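Local coordinates for protein A151R (African swine fever virus Georgia 2007/1, PDB 7CMA) that is a non-structural viral protein that binds a zinc ion and whose biochemical role is not firmly established, at residues 18-23 with 146-151. Residues are numbered along the deposited sequence; the frame is centred on the assembly and turned at random.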
loop_
_atom_site.group_PDB
_atom_site.type_symbol
_atom_site.label_atom_id
_atom_site.label_comp_id
_atom_site.label_asym_id
_atom_site.label_seq_id
_atom_site.Cartn_x
_atom_site.Cartn_y
_atom_site.Cartn_z
ATOM N N ILE A 18 6.345 -9.554 10.436
ATOM C CA ILE A 18 6.380 -10.734 11.353
ATOM C C ILE A 18 5.962 -11.984 10.571
ATOM O O ILE A 18 6.615 -13.028 10.746
ATOM C CB ILE A 18 5.496 -10.517 12.598
ATOM C CG1 ILE A 18 6.135 -9.523 13.571
ATOM C CG2 ILE A 18 5.180 -11.843 13.272
ATOM C CD1 ILE A 18 5.311 -9.258 14.817
ATOM N N GLU A 19 4.904 -11.888 9.761
ATOM C CA GLU A 19 4.408 -13.034 8.949
ATOM C C GLU A 19 5.507 -13.460 7.966
ATOM O O GLU A 19 5.805 -14.660 7.902
ATOM C CB GLU A 19 3.116 -12.669 8.211
ATOM C CG GLU A 19 2.409 -13.869 7.594
ATOM C CD GLU A 19 1.669 -14.763 8.580
ATOM O OE1 GLU A 19 1.663 -14.439 9.788
ATOM O OE2 GLU A 19 1.133 -15.805 8.145
ATOM N N CYS A 20 6.131 -12.493 7.294
ATOM C CA CYS A 20 7.271 -12.740 6.375
ATOM C C CYS A 20 8.404 -13.463 7.119
ATOM O O CYS A 20 8.864 -14.516 6.624
ATOM C CB CYS A 20 7.776 -11.436 5.774
ATOM S SG CYS A 20 8.947 -11.689 4.418
ATOM N N ILE A 21 8.818 -12.939 8.274
ATOM C CA ILE A 21 9.928 -13.537 9.078
ATOM C C ILE A 21 9.512 -14.940 9.524
ATOM O O ILE A 21 10.342 -15.860 9.418
ATOM C CB ILE A 21 10.303 -12.645 10.273
ATOM C CG1 ILE A 21 10.774 -11.262 9.811
ATOM C CG2 ILE A 21 11.341 -13.333 11.149
ATOM C CD1 ILE A 21 10.870 -10.250 10.916
ATOM N N TYR A 22 8.289 -15.079 10.044
ATOM C CA TYR A 22 7.736 -16.370 10.526
ATOM C C TYR A 22 7.927 -17.434 9.442
ATOM O O TYR A 22 8.432 -18.532 9.751
ATOM C CB TYR A 22 6.259 -16.227 10.911
ATOM C CG TYR A 22 5.542 -17.534 11.143
ATOM C CD1 TYR A 22 5.790 -18.295 12.274
ATOM C CD2 TYR A 22 4.688 -18.061 10.188
ATOM C CE1 TYR A 22 5.162 -19.512 12.480
ATOM C CE2 TYR A 22 4.062 -19.285 10.370
ATOM C CZ TYR A 22 4.279 -20.000 11.534
ATOM O OH TYR A 22 3.649 -21.196 11.742
ATOM N N HIS A 23 7.499 -17.127 8.220
ATOM C CA HIS A 23 7.516 -18.072 7.072
ATOM C C HIS A 23 8.967 -18.399 6.709
ATOM O O HIS A 23 9.273 -19.591 6.551
ATOM C CB HIS A 23 6.727 -17.495 5.889
ATOM C CG HIS A 23 5.248 -17.498 6.102
ATOM N ND1 HIS A 23 4.601 -18.512 6.791
ATOM C CD2 HIS A 23 4.291 -16.609 5.753
ATOM C CE1 HIS A 23 3.313 -18.241 6.858
ATOM N NE2 HIS A 23 3.096 -17.083 6.228
ATOM N N TYR A 146 12.049 -9.005 -1.159
ATOM C CA TYR A 146 10.837 -8.589 -0.407
ATOM C C TYR A 146 10.740 -7.067 -0.428
ATOM O O TYR A 146 11.753 -6.370 -0.410
ATOM C CB TYR A 146 10.886 -9.135 1.020
ATOM C CG TYR A 146 10.642 -10.618 1.136
ATOM C CD1 TYR A 146 9.403 -11.162 0.840
ATOM C CD2 TYR A 146 11.633 -11.475 1.593
ATOM C CE1 TYR A 146 9.170 -12.523 0.942
ATOM C CE2 TYR A 146 11.415 -12.837 1.705
ATOM C CZ TYR A 146 10.163 -13.355 1.426
ATOM O OH TYR A 146 9.941 -14.692 1.546
ATOM N N PRO A 147 9.520 -6.495 -0.485
ATOM C CA PRO A 147 9.358 -5.048 -0.381
ATOM C C PRO A 147 9.974 -4.479 0.911
ATOM O O PRO A 147 10.372 -3.322 0.908
ATOM C CB PRO A 147 7.832 -4.841 -0.410
ATOM C CG PRO A 147 7.253 -6.187 0.002
ATOM C CD PRO A 147 8.238 -7.212 -0.514
ATOM N N PHE A 148 10.127 -5.324 1.936
ATOM C CA PHE A 148 10.721 -4.957 3.251
ATOM C C PHE A 148 12.233 -4.757 3.088
ATOM O O PHE A 148 12.934 -5.752 2.867
ATOM C CB PHE A 148 10.431 -6.041 4.294
ATOM C CG PHE A 148 8.976 -6.414 4.433
ATOM C CD1 PHE A 148 8.060 -5.520 4.968
ATOM C CD2 PHE A 148 8.513 -7.646 3.992
ATOM C CE1 PHE A 148 6.719 -5.857 5.074
ATOM C CE2 PHE A 148 7.171 -7.981 4.098
ATOM C CZ PHE A 148 6.277 -7.086 4.639
ATOM N N THR A 149 12.718 -3.529 3.299
ATOM C CA THR A 149 14.151 -3.156 3.160
ATOM C C THR A 149 14.980 -3.856 4.247
ATOM O O THR A 149 16.209 -3.947 4.069
ATOM C CB THR A 149 14.363 -1.637 3.228
ATOM O OG1 THR A 149 13.903 -1.187 4.502
ATOM C CG2 THR A 149 13.658 -0.885 2.118
ATOM N N ASN A 150 14.332 -4.362 5.304
ATOM C CA ASN A 150 15.038 -4.948 6.475
ATOM C C ASN A 150 15.304 -6.437 6.238
ATOM O O ASN A 150 15.953 -7.055 7.101
ATOM C CB ASN A 150 14.262 -4.744 7.776
ATOM C CG ASN A 150 14.166 -3.288 8.163
ATOM O OD1 ASN A 150 15.175 -2.654 8.464
ATOM N ND2 ASN A 150 12.977 -2.723 8.034
ATOM N N ILE A 151 14.797 -7.006 5.142
ATOM C CA ILE A 151 15.135 -8.402 4.737
ATOM C C ILE A 151 16.124 -8.344 3.573
ATOM O O ILE A 151 15.728 -7.917 2.472
ATOM C CB ILE A 151 13.885 -9.230 4.391
ATOM C CG1 ILE A 151 12.761 -8.998 5.405
ATOM C CG2 ILE A 151 14.252 -10.705 4.264
ATOM C CD1 ILE A 151 12.007 -10.244 5.786
#
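Tyr146 lays one ring face against the thiol of Cys20: SG stands 3.5 Å from the ring centroid and only 8° off the ring normal, a sulfur-aromatic contact centred on the face. The near-equal approaches of the six Tyr146 ring carbons to Cys20 SG, 3.6 to 3.9 Å, confirm the centring. The tyrosine OH is hydrogen-bonded to Glu24, which helps hold the hydroxyl end of the ring against helix 3-28. Phe148 CE2 lies 3.9 Å from Cys20 CB, and Cys20 SG sits 67° off the Phe148 ring normal, an oblique approach; the phenyl group also packs on Lys16 and Leu17, a turn earlier in the helix. Phe148 to Ile151 form a type I beta turn, with Ile151 N bonded to Phe148 O at 3.2 Å; the irregular C-terminal segment doubles back here and brings Ile151 to the helix as well. Arg135 bonds to the carbonyls of both turn ends. Cys20 SG, anti to the backbone N (chi1 -169°), reaches out from the helix to the Tyr146 face and, roughly at right angles to that direction, to Ile151 CD1 at 3.7 Å. The same CD1 is 4.3 Å from Ile21 CG1, where both isoleucines also pack on Ile92 of strand 90-94.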